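Local coordinates for protein beta-glucosidase (Chaetomella raphigera, PDB 6JXG) that probably hydrolyses terminal, non-reducing beta-D-glucosyl residues to release beta-D-glucose, a step in cellulose breakdown, as a secreted glycoside hydrolase of family 3, at residues 167-173 and 202-208; 377-381 and 393-397; 632-636 and 666-670. All coordinates share one frame; numbering follows the deposited sequence.

Interaction 1. Residues 167-173 and 202-208; sequences DTMSSNI and NKFNETY. With NAG (2-acetamido-2-deoxy-beta-D-glucopyranose), chain D.
N205 carries an N-linked sugar at the tight corner of a hairpin and, through its backbone, still reaches across to the neighbouring strand: its N donates to S171 O at 3.0 Å, while its ND2 is bonded to C1 of the NAG. The corner is a type I' turn from F204 to T207, with N205 and E206 both at positive phi although neither is glycine. Before the turn, 203-204 runs parallel to 170-171. K203 N gives to M169 O, and K203 O takes two donors from opposite faces of its carbonyl plane, S171 N at 3.0 Å and N202 ND2 of its own segment. N202 ND2 is also tied to I158 O, and its OD1 to S200.

S170 holds the turn from the other strand. Its hydroxyl swings away from its own backbone N (chi1 -180°), and there OG accepts from E206 N at 2.9 Å. E206 folds back over S170, its OE1 3.5 Å from S170 CB, and takes a weak bond from N172 ND2, an amide that N550 also engages. F204 is turned with one face to S171 O, and its CE2 lies 3.7 Å from I173 CG1; F178 and F214 add further rings. At the far end Y208 OH donates to D167 O at 2.7 Å, and a water joins T168 O to K203 NZ.

The glycan is thus rooted on a turn held by its own F204-T207 backbone bonds, by N205 N and by the S170 hydroxyl, with the F204 ring edge beside the sugar's acetamido C7. E206 OE1 lies close to the like-charged D548 OD2, which would probably raise the proton affinity of one of these carboxylates.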
# COMPACT_ATOMS: atom_id res chain seq x y z
N ASP A 167 -1.50 15.69 -13.14
CA ASP A 167 -0.29 16.37 -13.56
C ASP A 167 -0.51 17.84 -13.77
O ASP A 167 0.37 18.53 -14.32
CB ASP A 167 0.32 15.74 -14.79
CG ASP A 167 -0.56 15.79 -15.97
OD1 ASP A 167 -0.08 15.28 -16.95
OD2 ASP A 167 -1.72 16.23 -15.94
N THR A 168 -1.64 18.36 -13.27
CA THR A 168 -1.78 19.81 -13.27
C THR A 168 -2.33 20.39 -11.96
O THR A 168 -2.06 21.54 -11.63
CB THR A 168 -2.73 20.28 -14.40
OG1 THR A 168 -4.00 19.63 -14.26
CG2 THR A 168 -2.25 19.90 -15.80
N MET A 169 -3.15 19.64 -11.27
CA MET A 169 -3.77 20.17 -10.08
C MET A 169 -2.77 20.38 -8.95
O MET A 169 -1.69 19.77 -8.89
CB MET A 169 -4.76 19.14 -9.58
CG MET A 169 -3.97 17.89 -9.18
SD MET A 169 -3.90 17.67 -7.43
CE MET A 169 -5.51 16.91 -7.99
N SER A 170 -3.14 21.24 -8.00
CA SER A 170 -2.34 21.43 -6.78
C SER A 170 -3.10 20.85 -5.54
O SER A 170 -4.33 21.00 -5.37
CB SER A 170 -2.02 22.90 -6.60
OG SER A 170 -1.24 23.09 -5.43
N SER A 171 -2.34 20.18 -4.69
CA SER A 171 -2.71 19.81 -3.36
C SER A 171 -2.03 20.81 -2.44
O SER A 171 -0.79 20.93 -2.42
CB SER A 171 -2.19 18.41 -3.06
OG SER A 171 -2.88 17.46 -3.88
N ASN A 172 -2.86 21.47 -1.62
CA ASN A 172 -2.42 22.49 -0.72
C ASN A 172 -2.84 22.03 0.68
O ASN A 172 -4.02 22.02 1.05
CB ASN A 172 -3.03 23.83 -1.07
CG ASN A 172 -2.92 24.18 -2.51
OD1 ASN A 172 -1.92 23.86 -3.16
ND2 ASN A 172 -3.97 24.84 -3.05
N ILE A 173 -1.85 21.60 1.45
CA ILE A 173 -2.10 20.89 2.69
C ILE A 173 -1.52 21.69 3.84
O ILE A 173 -0.36 22.13 3.81
CB ILE A 173 -1.50 19.49 2.68
CG1 ILE A 173 -1.79 18.77 1.33
CG2 ILE A 173 -1.98 18.73 3.89
CD1 ILE A 173 -1.23 17.36 1.28
N ASN A 202 1.86 15.93 -9.16
CA ASN A 202 0.96 17.02 -8.90
C ASN A 202 1.75 18.21 -8.39
O ASN A 202 2.90 18.07 -7.99
CB ASN A 202 -0.09 16.60 -7.85
CG ASN A 202 0.59 16.02 -6.59
OD1 ASN A 202 1.09 14.90 -6.59
ND2 ASN A 202 0.69 16.83 -5.55
N LYS A 203 1.12 19.39 -8.40
CA LYS A 203 1.69 20.52 -7.69
C LYS A 203 1.40 20.32 -6.21
O LYS A 203 0.36 19.76 -5.84
CB LYS A 203 1.15 21.89 -8.17
CG LYS A 203 1.26 22.05 -9.64
CD LYS A 203 0.68 23.33 -10.17
CE LYS A 203 1.00 23.43 -11.65
NZ LYS A 203 0.24 24.58 -12.14
N PHE A 204 2.31 20.77 -5.39
CA PHE A 204 2.09 20.95 -3.96
C PHE A 204 2.23 22.45 -3.61
O PHE A 204 3.26 23.04 -3.86
CB PHE A 204 3.11 20.13 -3.12
CG PHE A 204 2.84 20.20 -1.66
CD1 PHE A 204 3.36 21.23 -0.90
CD2 PHE A 204 2.01 19.29 -1.07
CE1 PHE A 204 3.07 21.33 0.44
CE2 PHE A 204 1.68 19.40 0.27
CZ PHE A 204 2.21 20.42 1.01
N ASN A 205 1.23 23.04 -2.98
CA ASN A 205 1.26 24.48 -2.66
C ASN A 205 1.66 25.27 -3.88
O ASN A 205 2.40 26.26 -3.79
CB ASN A 205 2.18 24.79 -1.47
CG ASN A 205 1.48 24.56 -0.12
OD1 ASN A 205 0.40 23.98 -0.04
ND2 ASN A 205 2.14 24.96 0.92
N GLU A 206 1.08 24.85 -4.98
CA GLU A 206 1.17 25.49 -6.31
C GLU A 206 2.45 25.35 -7.09
O GLU A 206 2.58 25.93 -8.18
CB GLU A 206 0.66 26.95 -6.27
CG GLU A 206 -0.75 27.10 -5.69
CD GLU A 206 -1.87 26.48 -6.52
OE1 GLU A 206 -2.91 26.17 -5.89
OE2 GLU A 206 -1.74 26.31 -7.78
N THR A 207 3.39 24.54 -6.60
CA THR A 207 4.61 24.23 -7.34
C THR A 207 4.76 22.70 -7.51
O THR A 207 4.67 21.91 -6.52
CB THR A 207 5.84 24.78 -6.58
OG1 THR A 207 5.75 26.20 -6.53
CG2 THR A 207 7.14 24.37 -7.26
N TYR A 208 4.99 22.26 -8.74
CA TYR A 208 5.20 20.81 -9.04
C TYR A 208 6.14 20.19 -8.01
O TYR A 208 7.21 20.77 -7.69
CB TYR A 208 5.79 20.64 -10.45
CG TYR A 208 4.75 20.75 -11.52
CD1 TYR A 208 4.75 21.80 -12.45
CD2 TYR A 208 3.70 19.84 -11.53
CE1 TYR A 208 3.74 21.87 -13.41
CE2 TYR A 208 2.68 19.91 -12.47
CZ TYR A 208 2.69 20.94 -13.39
OH TYR A 208 1.68 20.93 -14.34
C1 NAG D . 1.64 24.87 2.25
C2 NAG D . 2.85 24.92 3.18
C3 NAG D . 2.29 25.14 4.57
C4 NAG D . 1.52 26.44 4.53
C5 NAG D . 0.28 26.02 3.77
C6 NAG D . -0.82 27.04 3.97
C7 NAG D . 4.99 23.70 2.65
C8 NAG D . 5.52 24.71 1.70
N2 NAG D . 3.78 23.80 3.26
O3 NAG D . 3.34 25.24 5.47
O4 NAG D . 1.37 26.92 5.81
O5 NAG D . 0.81 26.01 2.44
O6 NAG D . -0.26 28.17 3.33
O7 NAG D . 5.71 22.70 2.78
O HOH W 1 -2.67 24.12 -11.87

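Interaction 2. Residues 377-381 and 393-397; sequences GHLAM and LVAPL
P396 crosses the H378 ring obliquely and sets its CD over the centre of one face: the proline CD is 3.4 Å from the centroid of the H378 imidazole, 13° off the ring normal, a CH-pi contact. This CD is bonded to the proline N, and its somewhat polarised hydrogens suit the pi cloud. P396 CG follows along the same side, 3.6 Å from H378 CE1. L393 comes to the ring quite differently, at its edge, with CD2 4.1 Å from H378 CD2. Its other methyl, CD1, reaches past to A380 CB at 3.7 Å, so the forked leucine end bridges two residues of 377-381. The imidazole reaches the proline because CG stands opposite the backbone N of H378 (chi1 -167°), sending the ring out from the 377-381 chain toward 393-397. A395, whose CB is 4.2 Å from H378 CB, fills in beside the ring's root.

Both imidazole nitrogens are engaged beyond the two segments, ND1 with D358 O and NE2 with S511 OG, which fixes the rotation of the ring under the proline. A leucine at H378 would probably leave D358 O and S511 without these partners and rob P396 of the flat face it rests on.

A395 is the N-cap of helix 396-406, its N bonded to D398 OD2, and P396 is the first helical residue, packing also on F435 and L515. The contact thus joins the first turn of this helix, which links parallel neighbours 351-355 and 410-414 in a beta-alpha-beta crossover of the C-terminal domain, to the loop leading to it. Since ND1 faces a carbonyl it must donate there, and with a helix N-terminus close by the ring is likely to be neutral, the proton on ND1.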
# COMPACT_ATOMS: atom_id res chain seq x y z
N GLY A 377 -13.33 -11.10 -16.27
CA GLY A 377 -12.95 -12.21 -15.45
C GLY A 377 -12.48 -11.84 -14.02
O GLY A 377 -12.69 -10.73 -13.55
N HIS A 378 -11.87 -12.82 -13.35
CA HIS A 378 -11.38 -12.69 -12.00
C HIS A 378 -10.44 -11.52 -11.81
O HIS A 378 -9.50 -11.37 -12.55
CB HIS A 378 -10.72 -13.94 -11.53
CG HIS A 378 -10.51 -13.92 -10.06
ND1 HIS A 378 -11.52 -13.60 -9.18
CD2 HIS A 378 -9.40 -14.10 -9.32
CE1 HIS A 378 -11.03 -13.63 -7.95
NE2 HIS A 378 -9.75 -13.92 -8.01
N LEU A 379 -10.76 -10.67 -10.84
CA LEU A 379 -10.03 -9.48 -10.61
C LEU A 379 -9.00 -9.71 -9.48
O LEU A 379 -9.43 -9.98 -8.34
CB LEU A 379 -10.96 -8.32 -10.22
CG LEU A 379 -10.26 -7.01 -9.87
CD1 LEU A 379 -9.64 -6.40 -11.13
CD2 LEU A 379 -11.20 -6.01 -9.30
N ALA A 380 -7.71 -9.50 -9.78
CA ALA A 380 -6.67 -9.78 -8.79
C ALA A 380 -5.61 -8.73 -8.66
O ALA A 380 -4.69 -8.84 -7.84
CB ALA A 380 -6.06 -11.15 -9.04
N MET A 381 -5.84 -7.63 -9.37
CA MET A 381 -4.89 -6.52 -9.49
C MET A 381 -5.72 -5.35 -10.12
O MET A 381 -6.50 -5.62 -11.07
CB MET A 381 -3.86 -7.03 -10.50
CG MET A 381 -2.68 -6.23 -10.56
SD MET A 381 -1.39 -6.86 -11.46
CE MET A 381 -1.06 -8.45 -10.72
N LEU A 393 -3.18 -17.55 -12.70
CA LEU A 393 -4.09 -16.88 -11.74
C LEU A 393 -5.08 -17.93 -11.31
O LEU A 393 -5.85 -18.43 -12.15
CB LEU A 393 -4.79 -15.67 -12.37
CG LEU A 393 -5.91 -15.04 -11.52
CD1 LEU A 393 -5.36 -14.59 -10.18
CD2 LEU A 393 -6.56 -13.89 -12.28
N VAL A 394 -5.03 -18.34 -10.04
CA VAL A 394 -6.04 -19.25 -9.51
C VAL A 394 -7.39 -18.49 -9.31
O VAL A 394 -7.53 -17.68 -8.41
CB VAL A 394 -5.62 -19.90 -8.19
CG1 VAL A 394 -6.70 -20.90 -7.76
CG2 VAL A 394 -4.27 -20.57 -8.30
N ALA A 395 -8.34 -18.73 -10.21
CA ALA A 395 -9.65 -18.13 -10.05
C ALA A 395 -10.48 -18.87 -9.00
O ALA A 395 -10.22 -20.02 -8.73
CB ALA A 395 -10.39 -18.14 -11.37
N PRO A 396 -11.51 -18.22 -8.46
CA PRO A 396 -12.31 -18.94 -7.43
C PRO A 396 -12.79 -20.33 -7.89
O PRO A 396 -12.68 -21.31 -7.15
CB PRO A 396 -13.50 -18.01 -7.24
CG PRO A 396 -12.92 -16.65 -7.41
CD PRO A 396 -11.92 -16.82 -8.59
N LEU A 397 -13.34 -20.42 -9.10
CA LEU A 397 -13.84 -21.71 -9.58
C LEU A 397 -12.75 -22.79 -9.74
O LEU A 397 -12.99 -24.00 -9.52
CB LEU A 397 -14.67 -21.51 -10.87
CG LEU A 397 -15.29 -22.80 -11.42
CD1 LEU A 397 -16.31 -23.30 -10.39
CD2 LEU A 397 -15.91 -22.57 -12.77

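Interaction 3. Residues 632-636 and 666-670; sequences AQLYI and VTFNL
Strands 632-636 and 666-670 belong to different sheets and lie one above the other, their axes 8.3 Å apart at closest approach and 34° from parallel, so that mainly side chains meet between them. F668 is the centrepiece. Its CG sits beside the backbone N (chi1 -45°), laying the ring back toward A632 so that its two aspects meet different partners. Over one face comes L634, with CB 4.0 Å from the ring centroid and 12° off the normal, a CH-pi contact. At the edge stands A632, its CB 3.8 Å from F668 CZ and in the ring plane, with its carbonyl oxygen 3.5 Å from F668 CE1.

The leucine then runs past the ring toward the next layer of the core. L634 CD1 touches F668 CB at 3.8 Å and also meets L670 CD2 tip to tip. That same L670 methyl receives I636 CD1 at 3.8 Å, again end on, so one leucine branch serves two partners of the facing strand. At the other end V666 CG2 abuts A632 CB at 3.8 Å, where the small alanine leaves room for both the valine and the phenylalanine edge.

V697 of strand 692-698 packs on both L634 and F668, while V616 of strand 612-622 also touches the phenylalanine. Q633 and Y635 lie on the other face of their strand, buried too, against W82 and F573, and Y635 OH donates to Q633 OE1.

The arrangement is the face-to-face packing of a fibronectin type III-like beta sandwich. With methyls, methylenes and an aromatic ring as its main partners, cohesion between the sheets rests here on dispersion and exclusion of water, while the backbone of 632-635 bonds within its own sheet and T667 N reaches D654 of the other.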
# COMPACT_ATOMS: atom_id res chain seq x y z
N ALA A 632 -5.86 -7.58 17.53
CA ALA A 632 -6.12 -6.59 18.59
C ALA A 632 -5.56 -5.24 18.18
O ALA A 632 -4.48 -5.17 17.62
CB ALA A 632 -5.51 -7.02 19.85
N GLN A 633 -6.28 -4.18 18.51
CA GLN A 633 -5.98 -2.82 18.06
C GLN A 633 -5.98 -1.90 19.24
O GLN A 633 -6.83 -2.07 20.14
CB GLN A 633 -6.99 -2.32 17.06
CG GLN A 633 -7.01 -3.20 15.82
CD GLN A 633 -8.28 -3.11 15.02
OE1 GLN A 633 -8.81 -2.03 14.79
NE2 GLN A 633 -8.75 -4.25 14.55
N LEU A 634 -5.06 -0.93 19.19
CA LEU A 634 -4.93 0.14 20.17
C LEU A 634 -5.12 1.47 19.51
O LEU A 634 -4.37 1.80 18.57
CB LEU A 634 -3.51 0.16 20.73
CG LEU A 634 -3.13 0.83 22.04
CD1 LEU A 634 -1.76 1.44 22.10
CD2 LEU A 634 -4.17 1.56 22.82
N TYR A 635 -6.07 2.25 20.04
CA TYR A 635 -6.41 3.62 19.63
C TYR A 635 -6.15 4.55 20.85
O TYR A 635 -6.38 4.18 22.06
CB TYR A 635 -7.86 3.74 19.15
CG TYR A 635 -8.16 2.90 17.92
CD1 TYR A 635 -8.07 3.44 16.65
CD2 TYR A 635 -8.44 1.55 18.03
CE1 TYR A 635 -8.31 2.65 15.52
CE2 TYR A 635 -8.67 0.76 16.90
CZ TYR A 635 -8.56 1.31 15.64
OH TYR A 635 -8.78 0.49 14.55
N ILE A 636 -5.57 5.70 20.55
CA ILE A 636 -5.20 6.67 21.57
C ILE A 636 -5.98 7.95 21.39
O ILE A 636 -6.19 8.43 20.27
CB ILE A 636 -3.71 6.91 21.52
CG1 ILE A 636 -3.07 5.59 21.99
CG2 ILE A 636 -3.31 8.12 22.33
CD1 ILE A 636 -1.63 5.67 22.30
N VAL A 666 -1.38 -9.83 23.97
CA VAL A 666 -1.05 -8.86 22.90
C VAL A 666 -0.31 -7.71 23.49
O VAL A 666 -0.55 -7.34 24.59
CB VAL A 666 -2.29 -8.43 22.06
CG1 VAL A 666 -2.80 -9.65 21.37
CG2 VAL A 666 -3.36 -7.80 22.91
N THR A 667 0.61 -7.15 22.71
CA THR A 667 1.54 -6.13 23.19
C THR A 667 1.62 -5.02 22.20
O THR A 667 1.76 -5.29 20.99
CB THR A 667 2.91 -6.78 23.41
OG1 THR A 667 2.77 -7.69 24.50
CG2 THR A 667 3.96 -5.78 23.69
N PHE A 668 1.51 -3.79 22.69
CA PHE A 668 1.63 -2.62 21.84
C PHE A 668 2.75 -1.75 22.39
O PHE A 668 2.57 -1.19 23.45
CB PHE A 668 0.31 -1.78 21.79
CG PHE A 668 -0.92 -2.63 21.61
CD1 PHE A 668 -1.17 -3.27 20.38
CD2 PHE A 668 -1.76 -2.89 22.68
CE1 PHE A 668 -2.34 -4.04 20.17
CE2 PHE A 668 -2.89 -3.74 22.49
CZ PHE A 668 -3.19 -4.29 21.23
N ASN A 669 3.86 -1.61 21.65
CA ASN A 669 4.95 -0.69 22.03
C ASN A 669 4.81 0.67 21.37
O ASN A 669 4.66 0.78 20.12
CB ASN A 669 6.28 -1.35 21.68
CG ASN A 669 6.50 -2.62 22.45
OD1 ASN A 669 6.37 -2.64 23.69
ND2 ASN A 669 6.79 -3.70 21.74
N LEU A 670 4.78 1.71 22.20
CA LEU A 670 4.50 3.05 21.76
C LEU A 670 5.78 3.88 21.66
O LEU A 670 6.61 3.94 22.61
CB LEU A 670 3.52 3.76 22.71
CG LEU A 670 2.13 3.16 22.74
CD1 LEU A 670 1.38 3.66 23.99
CD2 LEU A 670 1.38 3.57 21.48

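The three contacts fall in three family regions of one chain and follow one another in sequence: interaction 1 in the N-terminal glycosyl hydrolase region, interaction 2 in the C-terminal one, interaction 3 in the fibronectin type III-like region. Their centres form a nearly equilateral triangle: those of interactions 1 and 2 are about 37 Å apart, those of interactions 1 and 3 about 36 Å, and those of interactions 2 and 3 about 35 Å. None touches another. Only interaction 1 holds a ligand, and that NAG is a glycan attached to the protein, not a substrate. Polar bonding dominates there, while interactions 2 and 3 rely on CH-pi and apolar contacts in buried surroundings.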